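Long-range contacts in homoserine O-acetyltransferase (Bacillus anthracis str. 'Ames Ancestor', PDB 3I1I), which probably transfers the acetyl group of acetyl-CoA to the hydroxyl of L-homoserine, a step toward methionine, using an alpha/beta hydrolase fold: residues Ile313-Asp318 and Tyr343-Ile348; Tyr17-Gly22 and Phe129-Arg134; Ala223-Phe228 and Lys266-Ser271. All coordinates share one frame; numbering follows the deposited sequence. Where two conformers were deposited one is given.

Contact 1: residues Ile313-Asp318 and Tyr343-Ile348; sequences IPCKQD and YEIESI
C315 and I345 face each other in a single parallel bridge: I345 N donates to P314 O at 2.9 Å, and K316 N donates to I345 O at 2.9 Å, so both bonds flank C315 as the two chains leave strands 309-313 and 340-342. Among the side chains, CG2 of I313 meets the edge of the Y343 ring and packs against CG2 of I345 at 4.2 Å, while C315 CB rests on I345 CG1 at 3.9 Å. Q317 extends the pairing where the backbones part. Its chain folds at chi2 (76°), which brings OE1 back to accept from S347 N at 2.9 Å; that N-H comes from above the amide plane, 38° out of it. The other end of the same amide, NE2, makes a weak bond to E346 OE1 at 3.4 Å, with amide and carboxylate planes only 19° apart. E344 crosses K316 obliquely, its OE2 3.3 Å from K316 CA, but the carboxylate is held by S323 and Y327. The K316 and E346 side chains lie side by side, CD near OE1. A type I turn from C315 to D318 then presents D318, whose OD2 bonds H351 ND1. Parallel strand ends delivering an aspartate and a histidine to one site are characteristic of the alpha/beta hydrolase fold, and D318 and H351 are consistent with a Ser-His-Asp triad with S155.

Contact 2: residues Tyr17-Gly22 and Phe129-Arg134; sequences YTFENG and FLDVAR
D131 OD1 takes two hydrogen bonds from the 17-22 segment, one from Y17 OH at 2.8 Å on its anti lone pair and one from E20 N at 2.8 Å on its syn lone pair. Both lone pairs of OD1 are thus used; the carboxylate and tyrosine ring planes are 86° apart. Its OD2 accepts from T128 N and from a water, at 2.7 Å from the water O, that in turn receives N21 N. Next to this, in the conformer given, E20, bent at chi2 (-65°), brings OE2 to R134 NE in a salt bridge in the guanidinium plane, the short 2.6 Å to be read with caution. The contact pins the hairpin turn between strands 10-18 and 24-34, a type I turn from F19 to G22, to the first turns of helix 129-142, which packs on the central sheet of the alpha/beta hydrolase fold. Further out, L130 CD1 covers one face of the R134 guanidinium, whose NH1 bonds Y168 OH and a glycerol. Y17 OH also sits 3.6 Å from R134 CB. Y17 CE2 lies over one face of the F19 ring, toward its rim, and F19 CD1 comes within 3.8 Å of D131 OD2.

Contact 3: residues Ala223-Phe228 and Lys266-Ser271; sequences ANRMMF and KLTYRS
The F228 ring approaches helix 259-270 obliquely: its CZ touches L267 CD1 at 4.0 Å, and its CG lies 4.2 Å from the methyl CG2 of T268. A second flat group is the N224 amide, tilted so that S271 OG sits 32° out of its plane. Here two helices, 217-228 and 259-270, cross in the helical region inserted in the alpha/beta hydrolase fold between strands 174-178 and 309-313; the axes of their touching segments pass 9.3 Å apart at 118°. T268 is the residue that the other helix covers most. Its CG2 points away from its own carbonyl carbon and settles over the backbone of the first helix, 4.0 Å from R225 CA and 4.1 Å from F228 CB. The hydroxyl, OG1, turns back instead to its own helix, where I264 O is its strongest partner and N265 O a second, and it also pairs with Q221 NE2. R225 contributes its CA and CB, for its guanidinium leaves for the second subunit, where NH1 forms a salt bridge with E198 and NE bonds N195 of that same subunit. F228 and L267 both touch Y241, and W280 of helix 277-289 packs on N224. The N224 side chain leaves its helix with CG trans to the backbone N (chi1 -173°), aiming the amide at S271, where ND2 donates to OG at 2.9 Å.

Contacts 1 and 2 sit on opposite sides of the chain's centre, their own centres 31 Å apart. Contact 1 lies at the far end of the sheet order, joining the loops after strands 309-313 and 340-342, whereas contact 2 ties the turn after the opposite outermost strand, 10-18, to helix 129-142. Contact 3 belongs to the helices inserted between strands 174-178 and 309-313; its centre is 23 Å from that of contact 1, with nearest atoms about 9 Å apart, and 29 Å from that of contact 2. None touches another. Of the probable triad, S155, H351 and D318, only D318 lies in contact 1; a phosphate ion, probably from the crystallisation liquor, is about 5 Å from the Q317 side chain.

Contact 1: residues Ile313-Asp318 and Tyr343-Ile348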
ATOM      1  N   ILE A 313      13.903   3.134  24.480  1.00 18.63           N
ATOM      2  CA  ILE A 313      12.534   3.178  24.978  1.00 18.45           C
ATOM      3  C   ILE A 313      11.580   2.760  23.862  1.00 19.15           C
ATOM      4  O   ILE A 313      11.056   3.593  23.132  1.00 18.90           O
ATOM      5  CB  ILE A 313      12.171   4.571  25.480  1.00 18.43           C
ATOM      6  CG1 ILE A 313      13.192   5.049  26.521  1.00 18.15           C
ATOM      7  CG2 ILE A 313      10.751   4.605  26.097  1.00 14.10           C
ATOM      8  CD1 ILE A 313      12.932   6.563  26.968  1.00 13.92           C
ATOM      9  N   PRO A 314      11.404   1.442  23.682  1.00 20.00           N
ATOM     10  CA  PRO A 314      10.439   0.945  22.717  1.00 19.98           C
ATOM     11  C   PRO A 314       9.039   0.790  23.350  1.00 20.63           C
ATOM     12  O   PRO A 314       8.883   0.783  24.572  1.00 19.76           O
ATOM     13  CB  PRO A 314      10.995  -0.423  22.372  1.00 19.36           C
ATOM     14  CG  PRO A 314      11.564  -0.894  23.618  1.00 19.15           C
ATOM     15  CD  PRO A 314      12.168   0.330  24.271  1.00 20.33           C
ATOM     16  N   CYS A 315       8.056   0.642  22.486  1.00 21.10           N
ATOM     17  CA  CYS A 315       6.738   0.323  22.881  1.00 22.13           C
ATOM     18  C   CYS A 315       6.430  -1.070  22.401  1.00 22.40           C
ATOM     19  O   CYS A 315       6.510  -1.365  21.201  1.00 21.84           O
ATOM     20  CB  CYS A 315       5.731   1.290  22.243  1.00 22.94           C
ATOM     21  SG  CYS A 315       4.043   0.929  22.885  1.00 25.50           S
ATOM     22  N   LYS A 316       6.022  -1.911  23.338  1.00 23.21           N
ATOM     23  CA  LYS A 316       5.702  -3.306  23.074  1.00 24.01           C
ATOM     24  C   LYS A 316       4.646  -3.553  21.985  1.00 23.73           C
ATOM     25  O   LYS A 316       4.672  -4.582  21.319  1.00 23.26           O
ATOM     26  CB  LYS A 316       5.201  -3.910  24.357  1.00 25.60           C
ATOM     27  CG  LYS A 316       4.861  -5.397  24.271  1.00 29.89           C
ATOM     28  CD  LYS A 316       4.592  -5.900  25.682  1.00 35.81           C
ATOM     29  CE  LYS A 316       5.041  -7.338  25.863  1.00 39.15           C
ATOM     30  NZ  LYS A 316       4.030  -8.199  25.248  1.00 43.22           N
ATOM     31  N   GLN A 317       3.723  -2.610  21.821  1.00 23.00           N
ATOM     32  CA  GLN A 317       2.704  -2.697  20.798  1.00 22.39           C
ATOM     33  C   GLN A 317       3.081  -1.989  19.494  1.00 22.06           C
ATOM     34  O   GLN A 317       2.237  -1.822  18.609  1.00 21.17           O
ATOM     35  CB  GLN A 317       1.409  -2.100  21.339  1.00 22.61           C
ATOM     36  CG  GLN A 317       0.699  -2.972  22.347  1.00 21.29           C
ATOM     37  CD  GLN A 317       1.318  -2.970  23.719  1.00 23.65           C
ATOM     38  OE1 GLN A 317       1.855  -1.956  24.216  1.00 25.67           O
ATOM     39  NE2 GLN A 317       1.278  -4.118  24.348  1.00 22.99           N
ATOM     40  N   ASP A 318       4.329  -1.554  19.368  1.00 22.15           N
ATOM     41  CA  ASP A 318       4.773  -0.852  18.140  1.00 22.01           C
ATOM     42  C   ASP A 318       4.885  -1.849  17.020  1.00 21.69           C
ATOM     43  O   ASP A 318       5.699  -2.784  17.117  1.00 21.06           O
ATOM     44  CB  ASP A 318       6.149  -0.228  18.376  1.00 22.29           C
ATOM     45  CG  ASP A 318       6.519   0.790  17.352  1.00 21.33           C
ATOM     46  OD1 ASP A 318       6.100   0.710  16.160  1.00 19.49           O
ATOM     47  OD2 ASP A 318       7.273   1.673  17.774  1.00 19.49           O
ATOM     48  N   TYR A 343      13.968   0.420  28.406  1.00 21.23           N
ATOM     49  CA  TYR A 343      12.819   0.691  29.235  1.00 21.22           C
ATOM     50  C   TYR A 343      11.624   0.645  28.301  1.00 21.11           C
ATOM     51  O   TYR A 343      11.428   1.537  27.491  1.00 19.92           O
ATOM     52  CB  TYR A 343      12.982   2.042  29.859  1.00 21.49           C
ATOM     53  CG  TYR A 343      11.893   2.445  30.805  1.00 23.41           C
ATOM     54  CD1 TYR A 343      11.891   2.003  32.121  1.00 24.44           C
ATOM     55  CD2 TYR A 343      10.878   3.318  30.391  1.00 23.96           C
ATOM     56  CE1 TYR A 343      10.894   2.401  32.993  1.00 25.63           C
ATOM     57  CE2 TYR A 343       9.897   3.716  31.242  1.00 23.90           C
ATOM     58  CZ  TYR A 343       9.906   3.265  32.534  1.00 25.90           C
ATOM     59  OH  TYR A 343       8.923   3.679  33.373  1.00 25.36           O
ATOM     60  N   GLU A 344      10.885  -0.457  28.379  1.00 21.94           N
ATOM     61  CA  GLU A 344       9.767  -0.753  27.477  1.00 22.75           C
ATOM     62  C   GLU A 344       8.451  -0.241  28.020  1.00 22.75           C
ATOM     63  O   GLU A 344       8.068  -0.548  29.129  1.00 23.15           O
ATOM     64  CB  GLU A 344       9.653  -2.255  27.220  1.00 22.54           C
ATOM     65  CG  GLU A 344       8.605  -2.565  26.167  1.00 24.35           C
ATOM     66  CD  GLU A 344       8.763  -3.948  25.555  1.00 26.03           C
ATOM     67  OE1 GLU A 344       9.000  -4.902  26.308  1.00 31.29           O
ATOM     68  OE2 GLU A 344       8.642  -4.098  24.326  1.00 25.76           O
ATOM     69  N   ILE A 345       7.756   0.540  27.220  1.00 23.52           N
ATOM     70  CA  ILE A 345       6.424   0.986  27.574  1.00 23.76           C
ATOM     71  C   ILE A 345       5.345   0.187  26.840  1.00 23.89           C
ATOM     72  O   ILE A 345       5.609  -0.500  25.841  1.00 23.12           O
ATOM     73  CB  ILE A 345       6.237   2.498  27.273  1.00 24.34           C
ATOM     74  CG1 ILE A 345       6.309   2.794  25.768  1.00 23.31           C
ATOM     75  CG2 ILE A 345       7.267   3.361  28.108  1.00 24.22           C
ATOM     76  CD1 ILE A 345       6.210   4.297  25.462  1.00 23.39           C
ATOM     77  N   GLU A 346       4.127   0.324  27.348  1.00 24.57           N
ATOM     78  CA  GLU A 346       2.936  -0.330  26.792  1.00 25.14           C
ATOM     79  C   GLU A 346       1.813   0.656  26.613  1.00 24.26           C
ATOM     80  O   GLU A 346       1.530   1.446  27.482  1.00 25.12           O
ATOM     81  CB  GLU A 346       2.463  -1.433  27.714  1.00 25.59           C
ATOM     82  CG  GLU A 346       3.587  -2.397  28.068  1.00 28.69           C
ATOM     83  CD  GLU A 346       3.127  -3.819  28.341  1.00 33.92           C
ATOM     84  OE1 GLU A 346       2.215  -4.362  27.641  1.00 36.14           O
ATOM     85  OE2 GLU A 346       3.727  -4.413  29.260  1.00 40.06           O
ATOM     86  N   SER A 347       1.149   0.591  25.478  1.00 23.82           N
ATOM     87  CA  SER A 347       0.084   1.506  25.208  1.00 23.35           C
ATOM     88  C   SER A 347      -0.708   1.070  23.997  1.00 22.61           C
ATOM     89  O   SER A 347      -0.150   0.554  23.039  1.00 21.84           O
ATOM     90  CB  SER A 347       0.664   2.905  24.967  1.00 22.73           C
ATOM     91  OG  SER A 347      -0.293   3.716  24.359  1.00 23.00           O
ATOM     92  N   ILE A 348      -2.006   1.332  24.046  1.00 22.26           N
ATOM     93  CA  ILE A 348      -2.882   1.083  22.927  1.00 22.03           C
ATOM     94  C   ILE A 348      -2.466   1.955  21.776  1.00 21.85           C
ATOM     95  O   ILE A 348      -2.780   1.655  20.625  1.00 22.74           O
ATOM     96  CB  ILE A 348      -4.383   1.347  23.296  1.00 23.13           C
ATOM     97  CG1 ILE A 348      -5.296   0.811  22.175  1.00 24.78           C
ATOM     98  CG2 ILE A 348      -4.644   2.844  23.609  1.00 18.53           C
ATOM     99  CD1 ILE A 348      -6.721   0.700  22.564  1.00 25.99           C
TER

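Contact 2: residues Tyr17-Gly22 and Phe129-Arg134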
ATOM      1  N   TYR A  17      28.014  20.954   1.076  1.00 30.86           N
ATOM      2  CA  TYR A  17      28.030  19.772   1.903  1.00 29.90           C
ATOM      3  C   TYR A  17      28.186  18.507   1.019  1.00 30.11           C
ATOM      4  O   TYR A  17      27.519  18.345   0.003  1.00 29.98           O
ATOM      5  CB  TYR A  17      26.773  19.706   2.786  1.00 29.83           C
ATOM      6  CG  TYR A  17      26.634  18.362   3.441  1.00 29.57           C
ATOM      7  CD1 TYR A  17      27.491  17.985   4.457  1.00 28.50           C
ATOM      8  CD2 TYR A  17      25.713  17.436   2.977  1.00 29.15           C
ATOM      9  CE1 TYR A  17      27.403  16.739   5.035  1.00 31.91           C
ATOM     10  CE2 TYR A  17      25.621  16.174   3.537  1.00 30.81           C
ATOM     11  CZ  TYR A  17      26.465  15.826   4.568  1.00 31.18           C
ATOM     12  OH  TYR A  17      26.414  14.567   5.115  1.00 29.51           O
ATOM     13  N   THR A  18      29.078  17.607   1.410  1.00 29.84           N
ATOM     14  CA  THR A  18      29.230  16.352   0.695  1.00 30.18           C
ATOM     15  C   THR A  18      28.460  15.224   1.373  1.00 30.49           C
ATOM     16  O   THR A  18      28.729  14.850   2.515  1.00 30.84           O
ATOM     17  CB  THR A  18      30.709  15.982   0.541  1.00 30.26           C
ATOM     18  OG1 THR A  18      31.364  17.042  -0.178  1.00 28.47           O
ATOM     19  CG2 THR A  18      30.870  14.643  -0.218  1.00 28.56           C
ATOM     20  N   PHE A  19      27.492  14.695   0.647  1.00 30.56           N
ATOM     21  CA  PHE A  19      26.639  13.613   1.139  1.00 30.29           C
ATOM     22  C   PHE A  19      27.440  12.302   1.187  1.00 30.57           C
ATOM     23  O   PHE A  19      28.491  12.137   0.492  1.00 30.15           O
ATOM     24  CB  PHE A  19      25.414  13.438   0.220  1.00 30.24           C
ATOM     25  CG  PHE A  19      24.360  14.497   0.379  1.00 28.15           C
ATOM     26  CD1 PHE A  19      23.122  14.173   0.895  1.00 27.40           C
ATOM     27  CD2 PHE A  19      24.600  15.820   0.000  1.00 29.31           C
ATOM     28  CE1 PHE A  19      22.122  15.150   1.033  1.00 26.82           C
ATOM     29  CE2 PHE A  19      23.605  16.812   0.125  1.00 28.09           C
ATOM     30  CZ  PHE A  19      22.371  16.475   0.662  1.00 27.07           C
ATOM     31  N   GLU A  20      26.925  11.358   1.968  1.00 30.51           N
ATOM     32  CA  GLU A  20      27.569  10.065   2.129  0.50 31.14           C
ATOM     33  C   GLU A  20      27.768   9.344   0.787  1.00 31.22           C
ATOM     34  O   GLU A  20      28.721   8.584   0.619  1.00 30.91           O
ATOM     35  CB  GLU A  20      26.770   9.206   3.112  0.50 31.55           C
ATOM     36  CG  GLU A  20      26.908   9.689   4.584  0.50 33.71           C
ATOM     37  CD  GLU A  20      28.347   9.536   5.132  0.50 36.08           C
ATOM     38  OE1 GLU A  20      29.030   8.551   4.740  0.50 37.13           O
ATOM     39  OE2 GLU A  20      28.792  10.389   5.956  0.50 36.37           O
ATOM     40  N   ASN A  21      26.876   9.592  -0.185  1.00 31.15           N
ATOM     41  CA  ASN A  21      27.054   9.014  -1.530  1.00 30.93           C
ATOM     42  C   ASN A  21      27.960   9.832  -2.433  1.00 30.86           C
ATOM     43  O   ASN A  21      28.116   9.517  -3.607  1.00 30.83           O
ATOM     44  CB  ASN A  21      25.717   8.741  -2.238  1.00 30.71           C
ATOM     45  CG  ASN A  21      24.908   9.997  -2.479  1.00 31.54           C
ATOM     46  OD1 ASN A  21      25.448  11.091  -2.610  1.00 29.79           O
ATOM     47  ND2 ASN A  21      23.580   9.835  -2.539  1.00 33.31           N
ATOM     48  N   GLY A  22      28.544  10.896  -1.905  1.00 30.99           N
ATOM     49  CA  GLY A  22      29.549  11.618  -2.640  1.00 30.14           C
ATOM     50  C   GLY A  22      29.042  12.819  -3.367  1.00 30.19           C
ATOM     51  O   GLY A  22      29.843  13.566  -3.890  1.00 31.05           O
ATOM     52  N   PHE A 129      20.124   9.167   7.335  1.00 22.86           N
ATOM     53  CA  PHE A 129      20.088   9.855   8.609  1.00 23.12           C
ATOM     54  C   PHE A 129      21.460  10.103   9.145  1.00 23.29           C
ATOM     55  O   PHE A 129      21.629  10.898  10.048  1.00 23.43           O
ATOM     56  CB  PHE A 129      19.169   9.134   9.607  1.00 23.10           C
ATOM     57  CG  PHE A 129      17.706   9.208   9.194  1.00 23.44           C
ATOM     58  CD1 PHE A 129      17.075  10.453   9.054  1.00 22.81           C
ATOM     59  CD2 PHE A 129      16.990   8.067   8.880  1.00 25.08           C
ATOM     60  CE1 PHE A 129      15.759  10.551   8.620  1.00 22.30           C
ATOM     61  CE2 PHE A 129      15.669   8.166   8.444  1.00 25.06           C
ATOM     62  CZ  PHE A 129      15.059   9.419   8.304  1.00 22.66           C
ATOM     63  N   LEU A 130      22.468   9.467   8.556  1.00 24.02           N
ATOM     64  CA  LEU A 130      23.842   9.837   8.859  1.00 23.55           C
ATOM     65  C   LEU A 130      24.171  11.212   8.241  1.00 23.20           C
ATOM     66  O   LEU A 130      24.839  12.042   8.895  1.00 23.52           O
ATOM     67  CB  LEU A 130      24.806   8.767   8.433  1.00 23.06           C
ATOM     68  CG  LEU A 130      26.295   9.076   8.589  1.00 23.95           C
ATOM     69  CD1 LEU A 130      26.620   9.612   9.976  1.00 20.59           C
ATOM     70  CD2 LEU A 130      27.099   7.778   8.236  1.00 20.63           C
ATOM     71  N   ASP A 131      23.664  11.483   7.036  1.00 22.47           N
ATOM     72  CA  ASP A 131      23.831  12.825   6.437  1.00 22.07           C
ATOM     73  C   ASP A 131      23.273  13.908   7.341  1.00 22.41           C
ATOM     74  O   ASP A 131      23.924  14.933   7.537  1.00 22.53           O
ATOM     75  CB  ASP A 131      23.182  12.921   5.080  1.00 21.98           C
ATOM     76  CG  ASP A 131      23.942  12.142   4.024  1.00 22.40           C
ATOM     77  OD1 ASP A 131      25.153  12.391   3.909  1.00 25.34           O
ATOM     78  OD2 ASP A 131      23.349  11.284   3.321  1.00 22.14           O
ATOM     79  N   VAL A 132      22.116  13.645   7.960  1.00 21.63           N
ATOM     80  CA  VAL A 132      21.517  14.603   8.862  1.00 21.25           C
ATOM     81  C   VAL A 132      22.397  14.829  10.130  1.00 22.14           C
ATOM     82  O   VAL A 132      22.598  15.973  10.564  1.00 22.23           O
ATOM     83  CB  VAL A 132      20.051  14.239   9.214  1.00 21.44           C
ATOM     84  CG1 VAL A 132      19.527  15.127  10.343  1.00 17.68           C
ATOM     85  CG2 VAL A 132      19.133  14.316   7.930  1.00 19.76           C
ATOM     86  N   ALA A 133      22.930  13.749  10.679  1.00 21.95           N
ATOM     87  CA  ALA A 133      23.815  13.800  11.819  1.00 22.18           C
ATOM     88  C   ALA A 133      25.107  14.594  11.450  1.00 23.20           C
ATOM     89  O   ALA A 133      25.585  15.400  12.244  1.00 23.34           O
ATOM     90  CB  ALA A 133      24.143  12.363  12.289  1.00 20.54           C
ATOM     91  N   ARG A 134      25.647  14.402  10.250  1.00 24.11           N
ATOM     92  CA  ARG A 134      26.852  15.147   9.861  1.00 25.69           C
ATOM     93  C   ARG A 134      26.574  16.653   9.751  1.00 25.79           C
ATOM     94  O   ARG A 134      27.382  17.462  10.196  1.00 25.70           O
ATOM     95  CB  ARG A 134      27.453  14.633   8.560  1.00 26.38           C
ATOM     96  CG  ARG A 134      27.785  13.115   8.578  1.00 28.93           C
ATOM     97  CD  ARG A 134      29.227  12.917   8.254  1.00 34.32           C
ATOM     98  NE  ARG A 134      29.656  11.515   8.110  1.00 37.43           N
ATOM     99  CZ  ARG A 134      30.295  10.802   9.048  1.00 38.35           C
ATOM    100  NH1 ARG A 134      30.570  11.308  10.268  1.00 37.74           N
ATOM    101  NH2 ARG A 134      30.649   9.558   8.761  1.00 38.72           N
TER
HETATM  102  O   HOH W   1      23.873  10.248   0.847  1.00 27.75           O

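Contact 3: residues Ala223-Phe228 and Lys266-Ser271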
ATOM      1  N   ALA A 223       0.197   6.542   0.329  1.00 24.73           N
ATOM      2  CA  ALA A 223       1.450   6.488   1.093  1.00 24.53           C
ATOM      3  C   ALA A 223       1.214   6.832   2.560  1.00 24.21           C
ATOM      4  O   ALA A 223       1.697   6.154   3.438  1.00 24.95           O
ATOM      5  CB  ALA A 223       2.550   7.409   0.459  1.00 23.57           C
ATOM      6  N   ASN A 224       0.435   7.870   2.814  1.00 24.81           N
ATOM      7  CA  ASN A 224       0.173   8.345   4.168  1.00 24.65           C
ATOM      8  C   ASN A 224      -0.715   7.376   4.943  1.00 24.74           C
ATOM      9  O   ASN A 224      -0.510   7.143   6.129  1.00 25.19           O
ATOM     10  CB  ASN A 224      -0.513   9.703   4.102  1.00 24.93           C
ATOM     11  CG  ASN A 224      -0.670  10.350   5.482  1.00 26.73           C
ATOM     12  OD1 ASN A 224       0.308  10.614   6.166  1.00 31.60           O
ATOM     13  ND2 ASN A 224      -1.897  10.614   5.874  1.00 28.45           N
ATOM     14  N   ARG A 225      -1.704   6.806   4.272  1.00 24.07           N
ATOM     15  CA  ARG A 225      -2.580   5.862   4.933  1.00 24.64           C
ATOM     16  C   ARG A 225      -1.825   4.591   5.385  1.00 24.03           C
ATOM     17  O   ARG A 225      -2.047   4.108   6.481  1.00 23.27           O
ATOM     18  CB  ARG A 225      -3.799   5.530   4.068  1.00 24.68           C
ATOM     19  CG  ARG A 225      -4.842   4.759   4.810  1.00 26.56           C
ATOM     20  CD  ARG A 225      -6.223   4.876   4.216  1.00 26.55           C
ATOM     21  NE  ARG A 225      -6.197   4.334   2.897  1.00 29.65           N
ATOM     22  CZ  ARG A 225      -6.593   4.958   1.794  1.00 33.45           C
ATOM     23  NH1 ARG A 225      -6.448   4.340   0.642  1.00 36.16           N
ATOM     24  NH2 ARG A 225      -7.124   6.169   1.814  1.00 35.47           N
HETATM   25  N   MSE A 226      -0.898   4.100   4.580  1.00 25.14           N
HETATM   26  CA  MSE A 226      -0.060   2.941   4.975  1.00 25.81           C
HETATM   27  C   MSE A 226       0.725   3.214   6.233  1.00 25.48           C
HETATM   28  O   MSE A 226       0.820   2.362   7.079  1.00 25.48           O
HETATM   29  CB  MSE A 226       0.947   2.568   3.886  1.00 26.16           C
HETATM   30  CG  MSE A 226       0.314   2.039   2.605  1.00 28.95           C
HETATM   31 SE   MSE A 226       1.634   2.146   1.195  0.65 34.11          SE
HETATM   32  CE  MSE A 226       0.520   1.651  -0.286  1.00 30.92           C
HETATM   33  N   MSE A 227       1.304   4.393   6.374  1.00 25.41           N
HETATM   34  CA  MSE A 227       2.025   4.700   7.609  0.70 26.20           C
HETATM   35  C   MSE A 227       1.038   4.804   8.795  1.00 25.29           C
HETATM   36  O   MSE A 227       1.267   4.217   9.863  1.00 24.62           O
HETATM   37  CB  MSE A 227       2.827   5.992   7.460  0.70 26.94           C
HETATM   38  CG  MSE A 227       3.967   6.120   8.422  0.70 30.72           C
HETATM   39 SE   MSE A 227       5.105   7.671   7.994  0.45 40.15          SE
HETATM   40  CE  MSE A 227       3.874   9.061   8.541  0.70 33.44           C
ATOM     41  N   PHE A 228      -0.052   5.538   8.595  1.00 23.99           N
ATOM     42  CA  PHE A 228      -1.049   5.746   9.647  1.00 23.32           C
ATOM     43  C   PHE A 228      -1.609   4.422  10.180  1.00 22.43           C
ATOM     44  O   PHE A 228      -1.780   4.243  11.372  1.00 21.45           O
ATOM     45  CB  PHE A 228      -2.203   6.614   9.084  1.00 23.78           C
ATOM     46  CG  PHE A 228      -3.285   6.860  10.071  1.00 23.50           C
ATOM     47  CD1 PHE A 228      -3.134   7.857  11.033  1.00 25.71           C
ATOM     48  CD2 PHE A 228      -4.411   6.072  10.093  1.00 23.41           C
ATOM     49  CE1 PHE A 228      -4.118   8.074  12.013  1.00 26.64           C
ATOM     50  CE2 PHE A 228      -5.439   6.279  11.071  1.00 25.88           C
ATOM     51  CZ  PHE A 228      -5.287   7.290  12.025  1.00 25.75           C
ATOM     52  N   LYS A 266     -10.629  10.832   5.627  1.00 27.05           N
ATOM     53  CA  LYS A 266     -10.659  12.228   6.027  1.00 28.72           C
ATOM     54  C   LYS A 266      -9.383  12.614   6.781  1.00 28.05           C
ATOM     55  O   LYS A 266      -8.762  13.627   6.450  1.00 27.25           O
ATOM     56  CB  LYS A 266     -11.886  12.515   6.882  1.00 29.60           C
ATOM     57  CG  LYS A 266     -12.257  13.966   6.948  1.00 34.56           C
ATOM     58  CD  LYS A 266     -13.770  14.141   7.347  1.00 41.54           C
ATOM     59  CE  LYS A 266     -13.985  14.808   8.735  1.00 44.87           C
ATOM     60  NZ  LYS A 266     -14.480  16.260   8.628  1.00 49.82           N
ATOM     61  N   LEU A 267      -8.997  11.804   7.767  1.00 27.36           N
ATOM     62  CA  LEU A 267      -7.798  12.090   8.551  1.00 28.11           C
ATOM     63  C   LEU A 267      -6.555  12.093   7.665  1.00 27.82           C
ATOM     64  O   LEU A 267      -5.713  12.945   7.793  1.00 28.14           O
ATOM     65  CB  LEU A 267      -7.579  11.044   9.650  1.00 28.45           C
ATOM     66  CG  LEU A 267      -8.598  11.001  10.781  1.00 30.90           C
ATOM     67  CD1 LEU A 267      -8.419   9.727  11.649  1.00 30.88           C
ATOM     68  CD2 LEU A 267      -8.485  12.286  11.613  1.00 30.31           C
ATOM     69  N   THR A 268      -6.447  11.127   6.769  1.00 27.63           N
ATOM     70  CA  THR A 268      -5.225  10.962   6.053  1.00 27.80           C
ATOM     71  C   THR A 268      -5.114  11.972   4.932  1.00 28.92           C
ATOM     72  O   THR A 268      -4.000  12.330   4.536  1.00 30.02           O
ATOM     73  CB  THR A 268      -5.045   9.521   5.521  1.00 27.32           C
ATOM     74  OG1 THR A 268      -6.164   9.142   4.705  1.00 26.30           O
ATOM     75  CG2 THR A 268      -4.908   8.580   6.656  1.00 26.18           C
ATOM     76  N   TYR A 269      -6.244  12.452   4.430  1.00 29.67           N
ATOM     77  CA  TYR A 269      -6.210  13.524   3.475  1.00 30.70           C
ATOM     78  C   TYR A 269      -5.748  14.812   4.133  1.00 31.34           C
ATOM     79  O   TYR A 269      -4.904  15.514   3.567  1.00 31.90           O
ATOM     80  CB  TYR A 269      -7.556  13.778   2.872  1.00 30.73           C
ATOM     81  CG  TYR A 269      -7.488  14.714   1.697  1.00 34.28           C
ATOM     82  CD1 TYR A 269      -7.107  14.238   0.449  1.00 37.56           C
ATOM     83  CD2 TYR A 269      -7.788  16.074   1.825  1.00 37.25           C
ATOM     84  CE1 TYR A 269      -7.050  15.078  -0.655  1.00 39.80           C
ATOM     85  CE2 TYR A 269      -7.739  16.932   0.715  1.00 39.64           C
ATOM     86  CZ  TYR A 269      -7.367  16.416  -0.524  1.00 41.08           C
ATOM     87  OH  TYR A 269      -7.283  17.203  -1.652  1.00 41.82           O
ATOM     88  N   ARG A 270      -6.306  15.113   5.306  1.00 31.07           N
ATOM     89  CA  ARG A 270      -5.969  16.329   6.037  0.50 31.67           C
ATOM     90  C   ARG A 270      -4.481  16.411   6.315  1.00 31.31           C
ATOM     91  O   ARG A 270      -3.875  17.460   6.162  1.00 30.35           O
ATOM     92  CB  ARG A 270      -6.708  16.408   7.379  0.50 32.30           C
ATOM     93  CG  ARG A 270      -7.010  17.831   7.813  0.50 34.76           C
ATOM     94  CD  ARG A 270      -8.456  18.235   7.422  0.50 38.85           C
ATOM     95  NE  ARG A 270      -9.435  17.678   8.359  0.50 41.37           N
ATOM     96  CZ  ARG A 270     -10.739  17.580   8.130  0.50 42.11           C
ATOM     97  NH1 ARG A 270     -11.248  17.998   6.980  0.50 42.58           N
ATOM     98  NH2 ARG A 270     -11.524  17.046   9.056  0.50 42.39           N
ATOM     99  N   SER A 271      -3.876  15.296   6.709  1.00 30.57           N
ATOM    100  CA  SER A 271      -2.467  15.377   7.076  1.00 30.70           C
ATOM    101  C   SER A 271      -1.495  15.423   5.904  1.00 29.72           C
ATOM    102  O   SER A 271      -0.342  15.570   6.119  1.00 29.23           O
ATOM    103  CB  SER A 271      -2.076  14.266   8.065  1.00 30.71           C
ATOM    104  OG  SER A 271      -1.995  13.026   7.411  1.00 32.88           O
TER